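Local coordinates for protein uncharacterized conserved (Bdellovibrio bacteriovorus, PDB 7O21) that probably acts as an LD-carboxypeptidase that trims peptidoglycan of the cell wall and so contributes to the curved shape of this predatory bacterium, at residues K212-P224 with G288-P300. Numbering follows the deposited sequence. Where two conformers were deposited one is given.
With EDO (1,2-ethanediol), chain L.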
ATOM      1  N   LYS A 212      17.057  22.590 -17.908  1.00 22.64           N
ATOM      2  CA  LYS A 212      15.624  22.861 -17.921  1.00 18.03           C
ATOM      3  C   LYS A 212      14.864  21.844 -17.077  1.00 22.03           C
ATOM      4  O   LYS A 212      14.017  22.212 -16.254  1.00 19.35           O
ATOM      5  CB  LYS A 212      15.103  22.887 -19.359  1.00 22.64           C
ATOM      6  CG  LYS A 212      13.628  23.272 -19.474  1.00 23.14           C
ATOM      7  CD  LYS A 212      13.359  24.659 -18.949  1.00 31.07           C
ATOM      8  CE  LYS A 212      11.888  25.048 -19.098  1.00 34.41           C
ATOM      9  NZ  LYS A 212      11.427  25.083 -20.516  1.00 30.75           N
ATOM     10  N   TYR A 213      15.170  20.561 -17.257  1.00 20.46           N
ATOM     11  CA  TYR A 213      14.461  19.509 -16.534  1.00 18.96           C
ATOM     12  C   TYR A 213      14.554  19.713 -15.024  1.00 20.06           C
ATOM     13  O   TYR A 213      13.556  19.547 -14.304  1.00 19.56           O
ATOM     14  CB  TYR A 213      15.054  18.168 -16.953  1.00 19.11           C
ATOM     15  CG  TYR A 213      14.554  16.936 -16.243  1.00 18.48           C
ATOM     16  CD1 TYR A 213      13.385  16.303 -16.646  1.00 18.88           C
ATOM     17  CD2 TYR A 213      15.293  16.358 -15.224  1.00 18.56           C
ATOM     18  CE1 TYR A 213      12.958  15.136 -16.025  1.00 18.90           C
ATOM     19  CE2 TYR A 213      14.879  15.208 -14.605  1.00 18.92           C
ATOM     20  CZ  TYR A 213      13.710  14.601 -15.006  1.00 19.85           C
ATOM     21  OH  TYR A 213      13.311  13.445 -14.392  1.00 19.24           O
ATOM     22  N   GLN A 214      15.739  20.090 -14.525  1.00 18.97           N
ATOM     23  CA  GLN A 214      15.928  20.268 -13.089  1.00 20.14           C
ATOM     24  C   GLN A 214      14.987  21.316 -12.507  1.00 20.13           C
ATOM     25  O   GLN A 214      14.601  21.205 -11.335  1.00 23.30           O
ATOM     26  CB  GLN A 214      17.369  20.679 -12.781  1.00 23.83           C
ATOM     27  CG  GLN A 214      18.375  19.553 -12.807  1.00 35.34           C
ATOM     28  CD  GLN A 214      19.769  20.031 -12.424  1.00 31.34           C
ATOM     29  OE1 GLN A 214      20.050  21.228 -12.442  1.00 48.15           O
ATOM     30  NE2 GLN A 214      20.642  19.094 -12.069  1.00 42.50           N
ATOM     31  N   THR A 215      14.615  22.336 -13.289  1.00 18.21           N
ATOM     32  CA  THR A 215      13.786  23.411 -12.750  1.00 21.46           C
ATOM     33  C   THR A 215      12.412  22.914 -12.327  1.00 20.41           C
ATOM     34  O   THR A 215      11.707  23.623 -11.603  1.00 21.08           O
ATOM     35  CB  THR A 215      13.608  24.570 -13.742  1.00 19.29           C
ATOM     36  OG1 THR A 215      12.890  24.139 -14.899  1.00 21.90           O
ATOM     37  CG2 THR A 215      14.957  25.188 -14.149  1.00 23.13           C
ATOM     38  N   PHE A 216      12.014  21.724 -12.774  1.00 18.78           N
ATOM     39  CA  PHE A 216      10.697  21.195 -12.439  1.00 18.65           C
ATOM     40  C   PHE A 216      10.656  20.479 -11.095  1.00 19.95           C
ATOM     41  O   PHE A 216       9.563  20.086 -10.667  1.00 18.81           O
ATOM     42  CB  PHE A 216      10.222  20.237 -13.532  1.00 17.36           C
ATOM     43  CG  PHE A 216       9.875  20.913 -14.819  1.00 19.21           C
ATOM     44  CD1 PHE A 216       8.610  21.422 -15.029  1.00 19.31           C
ATOM     45  CD2 PHE A 216      10.825  21.053 -15.827  1.00 18.66           C
ATOM     46  CE1 PHE A 216       8.286  22.058 -16.218  1.00 22.45           C
ATOM     47  CE2 PHE A 216      10.505  21.675 -17.016  1.00 21.82           C
ATOM     48  CZ  PHE A 216       9.245  22.187 -17.213  1.00 23.87           C
ATOM     49  N   TYR A 217      11.793  20.310 -10.420  1.00 20.15           N
ATOM     50  CA  TYR A 217      11.910  19.444  -9.251  1.00 17.07           C
ATOM     51  C   TYR A 217      12.233  20.241  -7.996  1.00 22.18           C
ATOM     52  O   TYR A 217      13.089  21.133  -8.013  1.00 21.73           O
ATOM     53  CB  TYR A 217      12.962  18.340  -9.473  1.00 19.09           C
ATOM     54  CG  TYR A 217      12.461  17.335 -10.474  1.00 18.58           C
ATOM     55  CD1 TYR A 217      12.528  17.595 -11.833  1.00 18.32           C
ATOM     56  CD2 TYR A 217      11.847  16.164 -10.060  1.00 18.75           C
ATOM     57  CE1 TYR A 217      12.034  16.696 -12.761  1.00 18.11           C
ATOM     58  CE2 TYR A 217      11.351  15.262 -10.978  1.00 15.92           C
ATOM     59  CZ  TYR A 217      11.455  15.526 -12.320  1.00 17.68           C
ATOM     60  OH  TYR A 217      10.933  14.647 -13.244  1.00 17.62           O
ATOM     61  N   ASP A 218      11.542  19.906  -6.908  1.00 18.62           N
ATOM     62  CA  ASP A 218      11.860  20.472  -5.604  1.00 20.52           C
ATOM     63  C   ASP A 218      13.133  19.838  -5.060  1.00 18.80           C
ATOM     64  O   ASP A 218      13.394  18.651  -5.266  1.00 18.96           O
ATOM     65  CB  ASP A 218      10.711  20.188  -4.639  1.00 20.97           C
ATOM     66  CG  ASP A 218      10.882  20.903  -3.316  1.00 28.10           C
ATOM     67  OD1 ASP A 218      10.496  22.080  -3.234  1.00 29.11           O
ATOM     68  OD2 ASP A 218      11.421  20.296  -2.366  1.00 29.47           O
ATOM     69  N   GLU A 219      13.930  20.630  -4.336  1.00 23.73           N
ATOM     70  CA  GLU A 219      15.157  20.066  -3.788  1.00 23.87           C
ATOM     71  C   GLU A 219      14.894  18.981  -2.751  1.00 23.22           C
ATOM     72  O   GLU A 219      15.788  18.170  -2.486  1.00 24.72           O
ATOM     73  CB  GLU A 219      16.071  21.177  -3.261  1.00 33.47           C
ATOM     74  CG  GLU A 219      16.802  21.907  -4.379  1.00 42.86           C
ATOM     75  CD  GLU A 219      18.123  22.509  -3.937  1.00 60.13           C
ATOM     76  OE1 GLU A 219      19.170  22.083  -4.474  1.00 55.05           O
ATOM     77  OE2 GLU A 219      18.114  23.412  -3.074  1.00 53.22           O
ATOM     78  N   GLY A 220      13.694  18.925  -2.180  1.00 22.44           N
ATOM     79  CA  GLY A 220      13.344  17.842  -1.278  1.00 24.46           C
ATOM     80  C   GLY A 220      12.667  16.661  -1.950  1.00 21.50           C
ATOM     81  O   GLY A 220      12.033  15.835  -1.286  1.00 24.21           O
ATOM     82  N   PHE A 221      12.793  16.590  -3.273  1.00 18.55           N
ATOM     83  CA  PHE A 221      12.213  15.498  -4.048  1.00 19.00           C
ATOM     84  C   PHE A 221      12.642  14.146  -3.495  1.00 18.30           C
ATOM     85  O   PHE A 221      13.783  13.961  -3.056  1.00 20.57           O
ATOM     86  CB  PHE A 221      12.710  15.620  -5.491  1.00 18.98           C
ATOM     87  CG  PHE A 221      12.376  14.445  -6.360  1.00 15.58           C
ATOM     88  CD1 PHE A 221      11.150  14.372  -6.995  1.00 16.49           C
ATOM     89  CD2 PHE A 221      13.292  13.414  -6.549  1.00 16.43           C
ATOM     90  CE1 PHE A 221      10.829  13.299  -7.792  1.00 15.43           C
ATOM     91  CE2 PHE A 221      12.982  12.331  -7.352  1.00 18.14           C
ATOM     92  CZ  PHE A 221      11.751  12.266  -7.981  1.00 16.77           C
ATOM     93  N   LYS A 222      11.725  13.189  -3.551  1.00 17.36           N
ATOM     94  CA  LYS A 222      12.042  11.807  -3.238  1.00 19.89           C
ATOM     95  C   LYS A 222      11.257  10.907  -4.178  1.00 19.85           C
ATOM     96  O   LYS A 222      10.153  11.247  -4.620  1.00 19.60           O
ATOM     97  CB  LYS A 222      11.682  11.461  -1.789  1.00 26.59           C
ATOM     98  CG  LYS A 222      12.559  12.148  -0.759  1.00 29.92           C
ATOM     99  CD  LYS A 222      11.974  12.007   0.637  1.00 38.49           C
ATOM    100  CE  LYS A 222      12.714  12.894   1.619  1.00 42.38           C
ATOM    101  NZ  LYS A 222      14.177  12.855   1.359  1.00 40.51           N
ATOM    102  N   ALA A 223      11.848   9.761  -4.488  1.00 17.74           N
ATOM    103  CA  ALA A 223      11.167   8.659  -5.144  1.00 18.52           C
ATOM    104  C   ALA A 223      11.789   7.400  -4.574  1.00 18.23           C
ATOM    105  O   ALA A 223      12.830   7.479  -3.920  1.00 19.09           O
ATOM    106  CB  ALA A 223      11.367   8.715  -6.665  1.00 20.57           C
ATOM    107  N   PRO A 224      11.148   6.239  -4.733  1.00 19.34           N
ATOM    108  CA  PRO A 224      11.763   5.016  -4.189  1.00 21.75           C
ATOM    109  C   PRO A 224      13.189   4.838  -4.687  1.00 21.11           C
ATOM    110  O   PRO A 224      13.419   4.692  -5.891  1.00 19.02           O
ATOM    111  CB  PRO A 224      10.833   3.899  -4.680  1.00 20.41           C
ATOM    112  CG  PRO A 224       9.490   4.586  -4.855  1.00 21.89           C
ATOM    113  CD  PRO A 224       9.842   5.969  -5.367  1.00 24.62           C
ATOM    114  N   GLY A 288       5.787  29.669  -6.022  1.00 25.92           N
ATOM    115  CA  GLY A 288       5.565  30.951  -6.673  1.00 31.53           C
ATOM    116  C   GLY A 288       4.383  30.860  -7.617  1.00 23.17           C
ATOM    117  O   GLY A 288       3.266  30.513  -7.215  1.00 28.24           O
ATOM    118  N   ASP A 289       4.616  31.149  -8.900  1.00 26.63           N
ATOM    119  CA  ASP A 289       3.572  31.088  -9.916  1.00 27.65           C
ATOM    120  C   ASP A 289       3.591  29.788 -10.710  1.00 25.85           C
ATOM    121  O   ASP A 289       2.917  29.686 -11.739  1.00 29.76           O
ATOM    122  CB  ASP A 289       3.638  32.307 -10.848  1.00 32.21           C
ATOM    123  CG  ASP A 289       4.799  32.246 -11.827  1.00 42.91           C
ATOM    124  OD1 ASP A 289       5.630  31.317 -11.740  1.00 29.37           O
ATOM    125  OD2 ASP A 289       4.888  33.148 -12.688  1.00 46.60           O
ATOM    126  N   THR A 290       4.334  28.787 -10.252  1.00 22.91           N
ATOM    127  CA  THR A 290       4.403  27.524 -10.974  1.00 24.79           C
ATOM    128  C   THR A 290       4.357  26.369  -9.977  1.00 20.45           C
ATOM    129  O   THR A 290       3.803  26.530  -8.884  1.00 20.23           O
ATOM    130  CB  THR A 290       5.647  27.505 -11.872  1.00 29.39           C
ATOM    131  OG1 THR A 290       5.666  26.310 -12.660  1.00 28.80           O
ATOM    132  CG2 THR A 290       6.920  27.610 -11.048  1.00 22.65           C
ATOM    133  N   TYR A 291       4.960  25.225 -10.328  1.00 22.14           N
ATOM    134  CA  TYR A 291       4.896  24.017  -9.512  1.00 18.70           C
ATOM    135  C   TYR A 291       6.253  23.338  -9.515  1.00 19.28           C
ATOM    136  O   TYR A 291       6.996  23.420 -10.493  1.00 19.26           O
ATOM    137  CB  TYR A 291       3.836  23.031 -10.059  1.00 17.32           C
ATOM    138  CG  TYR A 291       2.446  23.532  -9.820  1.00 20.05           C
ATOM    139  CD1 TYR A 291       1.831  24.364 -10.746  1.00 20.65           C
ATOM    140  CD2 TYR A 291       1.768  23.226  -8.647  1.00 18.07           C
ATOM    141  CE1 TYR A 291       0.566  24.853 -10.526  1.00 22.35           C
ATOM    142  CE2 TYR A 291       0.502  23.723  -8.420  1.00 21.65           C
ATOM    143  CZ  TYR A 291      -0.085  24.534  -9.363  1.00 22.16           C
ATOM    144  OH  TYR A 291      -1.349  25.032  -9.133  1.00 30.17           O
ATOM    145  N   LYS A 292       6.569  22.666  -8.411  1.00 16.75           N
ATOM    146  CA  LYS A 292       7.763  21.833  -8.327  1.00 17.46           C
ATOM    147  C   LYS A 292       7.397  20.425  -7.884  1.00 17.93           C
ATOM    148  O   LYS A 292       6.646  20.242  -6.913  1.00 17.56           O
ATOM    149  CB  LYS A 292       8.830  22.436  -7.408  1.00 18.59           C
ATOM    150  CG  LYS A 292       9.330  23.773  -7.934  1.00 24.46           C
ATOM    151  CD  LYS A 292      10.791  24.004  -7.620  1.00 29.23           C
ATOM    152  CE  LYS A 292      11.273  25.287  -8.270  1.00 29.79           C
ATOM    153  NZ  LYS A 292      12.389  25.030  -9.227  1.00 31.62           N
ATOM    154  N   ILE A 293       7.950  19.440  -8.596  1.00 16.09           N
ATOM    155  CA  ILE A 293       7.691  18.032  -8.325  1.00 14.94           C
ATOM    156  C   ILE A 293       8.375  17.607  -7.032  1.00 16.09           C
ATOM    157  O   ILE A 293       9.583  17.820  -6.847  1.00 16.74           O
ATOM    158  CB  ILE A 293       8.157  17.184  -9.519  1.00 15.39           C
ATOM    159  CG1 ILE A 293       7.378  17.549 -10.793  1.00 16.00           C
ATOM    160  CG2 ILE A 293       8.040  15.717  -9.208  1.00 15.22           C
ATOM    161  CD1 ILE A 293       7.980  16.931 -12.061  1.00 16.26           C
ATOM    162  N   ILE A 294       7.599  17.030  -6.114  1.00 16.44           N
ATOM    163  CA  ILE A 294       8.103  16.517  -4.845  1.00 16.45           C
ATOM    164  C   ILE A 294       8.222  14.999  -4.837  1.00 16.52           C
ATOM    165  O   ILE A 294       8.984  14.441  -4.049  1.00 16.65           O
ATOM    166  CB  ILE A 294       7.254  17.006  -3.657  1.00 16.34           C
ATOM    167  CG1 ILE A 294       5.789  16.598  -3.821  1.00 17.93           C
ATOM    168  CG2 ILE A 294       7.389  18.513  -3.527  1.00 20.88           C
ATOM    169  CD1 ILE A 294       5.046  16.575  -2.494  1.00 18.91           C
ATOM    170  N   ARG A 295       7.436  14.309  -5.664  1.00 14.44           N
ATOM    171  CA  ARG A 295       7.484  12.852  -5.722  1.00 16.29           C
ATOM    172  C   ARG A 295       7.113  12.436  -7.139  1.00 14.89           C
ATOM    173  O   ARG A 295       6.311  13.096  -7.796  1.00 16.12           O
ATOM    174  CB  ARG A 295       6.475  12.199  -4.759  1.00 16.93           C
ATOM    175  CG  ARG A 295       6.482  12.679  -3.304  1.00 26.88           C
ATOM    176  CD  ARG A 295       7.632  12.055  -2.506  1.00 25.99           C
ATOM    177  NE  ARG A 295       7.599  12.416  -1.088  1.00 29.79           N
ATOM    178  CZ  ARG A 295       8.258  13.438  -0.546  1.00 24.75           C
ATOM    179  NH1 ARG A 295       8.156  13.666   0.757  1.00 31.61           N
ATOM    180  NH2 ARG A 295       9.002  14.247  -1.295  1.00 24.09           N
ATOM    181  N   GLU A 296       7.725  11.360  -7.623  1.00 16.81           N
ATOM    182  CA  GLU A 296       7.427  10.849  -8.960  1.00 16.91           C
ATOM    183  C   GLU A 296       7.486   9.330  -8.893  1.00 17.79           C
ATOM    184  O   GLU A 296       8.516   8.768  -8.502  1.00 19.94           O
ATOM    185  CB  GLU A 296       8.441  11.391  -9.972  1.00 18.42           C
ATOM    186  CG  GLU A 296       8.183  10.960 -11.419  1.00 16.53           C
ATOM    187  CD  GLU A 296       9.015  11.719 -12.422  1.00 20.05           C
ATOM    188  OE1 GLU A 296       9.520  12.803 -12.064  1.00 21.32           O
ATOM    189  OE2 GLU A 296       9.174  11.258 -13.575  1.00 18.61           O
ATOM    190  N   GLU A 297       6.384   8.670  -9.262  0.64 18.47           N
ATOM    191  CA  GLU A 297       6.251   7.222  -9.162  0.64 18.82           C
ATOM    192  C   GLU A 297       6.079   6.610 -10.545  0.64 17.49           C
ATOM    193  O   GLU A 297       5.542   7.237 -11.463  0.64 18.06           O
ATOM    194  CB  GLU A 297       5.041   6.834  -8.306  0.64 18.76           C
ATOM    195  CG  GLU A 297       5.111   7.287  -6.851  0.64 23.42           C
ATOM    196  CD  GLU A 297       3.873   6.901  -6.046  0.64 25.99           C
ATOM    197  OE1 GLU A 297       2.734   7.032  -6.559  0.64 24.13           O
ATOM    198  OE2 GLU A 297       4.038   6.459  -4.891  0.64 30.94           O
ATOM    199  N   TRP A 298       6.545   5.370 -10.687  1.00 17.94           N
ATOM    200  CA  TRP A 298       6.380   4.619 -11.924  1.00 18.22           C
ATOM    201  C   TRP A 298       6.089   3.174 -11.550  1.00 22.38           C
ATOM    202  O   TRP A 298       6.769   2.599 -10.689  1.00 23.85           O
ATOM    203  CB  TRP A 298       7.646   4.706 -12.794  1.00 19.25           C
ATOM    204  CG  TRP A 298       7.551   4.016 -14.154  1.00 18.74           C
ATOM    205  CD1 TRP A 298       7.203   4.589 -15.347  1.00 21.31           C
ATOM    206  CD2 TRP A 298       7.868   2.643 -14.448  1.00 19.52           C
ATOM    207  NE1 TRP A 298       7.257   3.654 -16.356  1.00 19.94           N
ATOM    208  CE2 TRP A 298       7.650   2.453 -15.829  1.00 19.34           C
ATOM    209  CE3 TRP A 298       8.284   1.556 -13.673  1.00 23.75           C
ATOM    210  CZ2 TRP A 298       7.862   1.218 -16.458  1.00 24.15           C
ATOM    211  CZ3 TRP A 298       8.486   0.332 -14.300  1.00 29.13           C
ATOM    212  CH2 TRP A 298       8.272   0.178 -15.677  1.00 23.59           C
ATOM    213  N   ALA A 299       5.050   2.605 -12.159  1.00 18.56           N
ATOM    214  CA  ALA A 299       4.741   1.193 -11.987  1.00 23.89           C
ATOM    215  C   ALA A 299       4.600   0.558 -13.365  1.00 21.58           C
ATOM    216  O   ALA A 299       4.006   1.159 -14.264  1.00 19.76           O
ATOM    217  CB  ALA A 299       3.430   1.029 -11.200  1.00 20.98           C
ATOM    218  N   PRO A 300       5.152  -0.636 -13.578  1.00 22.37           N
ATOM    219  CA  PRO A 300       5.113  -1.222 -14.920  1.00 18.75           C
ATOM    220  C   PRO A 300       3.687  -1.532 -15.349  1.00 19.20           C
ATOM    221  O   PRO A 300       2.813  -1.831 -14.530  1.00 26.30           O
ATOM    222  CB  PRO A 300       5.940  -2.508 -14.773  1.00 24.68           C
ATOM    223  CG  PRO A 300       5.844  -2.852 -13.336  1.00 28.79           C
ATOM    224  CD  PRO A 300       5.739  -1.551 -12.584  1.00 31.36           C
TER
HETATM  225  C1  EDO L 410       6.887  24.429  -2.524  1.00 36.66           C
HETATM  226  O1  EDO L 410       7.467  23.962  -1.299  1.00 49.27           O
HETATM  227  C2  EDO L 410       7.378  23.574  -3.687  1.00 32.28           C
HETATM  228  O2  EDO L 410       8.748  23.873  -3.982  1.00 33.90           O
HETATM  229  O   HOH W   1      11.184  12.026 -15.175  1.00 20.51           O
HETATM  230  O   HOH W   2       9.052  24.799 -11.734  1.00 26.53           O
HETATM  231  O   HOH W   3      14.312  23.357  -8.241  1.00 41.51           O
HETATM  232  O   HOH W   4      10.203  15.899   1.333  1.00 37.75           O
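Tyr217 and Glu296 meet through a short hydrogen bond, Tyr217 OH to Glu296 OE1 at 2.6 Å. OE1 lies at the ring edge and accepts on its syn lone pair, and the carboxylate and ring planes are nearly coplanar (20° apart). Glu296 reaches the phenol because CG is anti to the backbone N (chi1 -178°) and the chain beyond is extended. The buried OE2 takes a bond from water 1, which also bonds Tyr213 OH, and forms a salt bridge with Lys280. Trp201 NE1 is hydrogen-bonded to Tyr217 OH, and Trp231 NE1 to Tyr213 OH.

Ile293 packs beside Tyr217 and sets CD1 over one ring face, 4.0 Å from the centroid, a CH-pi contact. Phe221 turns its CE1 edge to Glu296 CB at 3.8 Å.

The backbones pair in parallel around Ile293. Its N donates to Phe216 O at 2.7 Å, almost straight, and its O accepts from Asp218 N. Lys292 CD passes Tyr217 O, and NZ donates to Thr215 O at 2.8 Å. The 212-224 segment turns a corner at Glu219 and Gly220, where Asp218 OD2 accepts from Gly220 N in an Asx turn.

Past that corner Lys222 N donates to Ile294 O (3.1 Å), and Arg295 NH2 reaches the same oxygen from the opposite face of its plane. A bend at chi2 (-79°) folds the Arg295 guanidinium back, with Lys222 CB over one face. Ile294 and Arg295 form a classic beta bulge against Tyr283. The contact joins the last strand of the antiparallel sheet to the end of helix 210-214 and the short strands that follow, within an NTF2-like domain with an aromatic-rich interior.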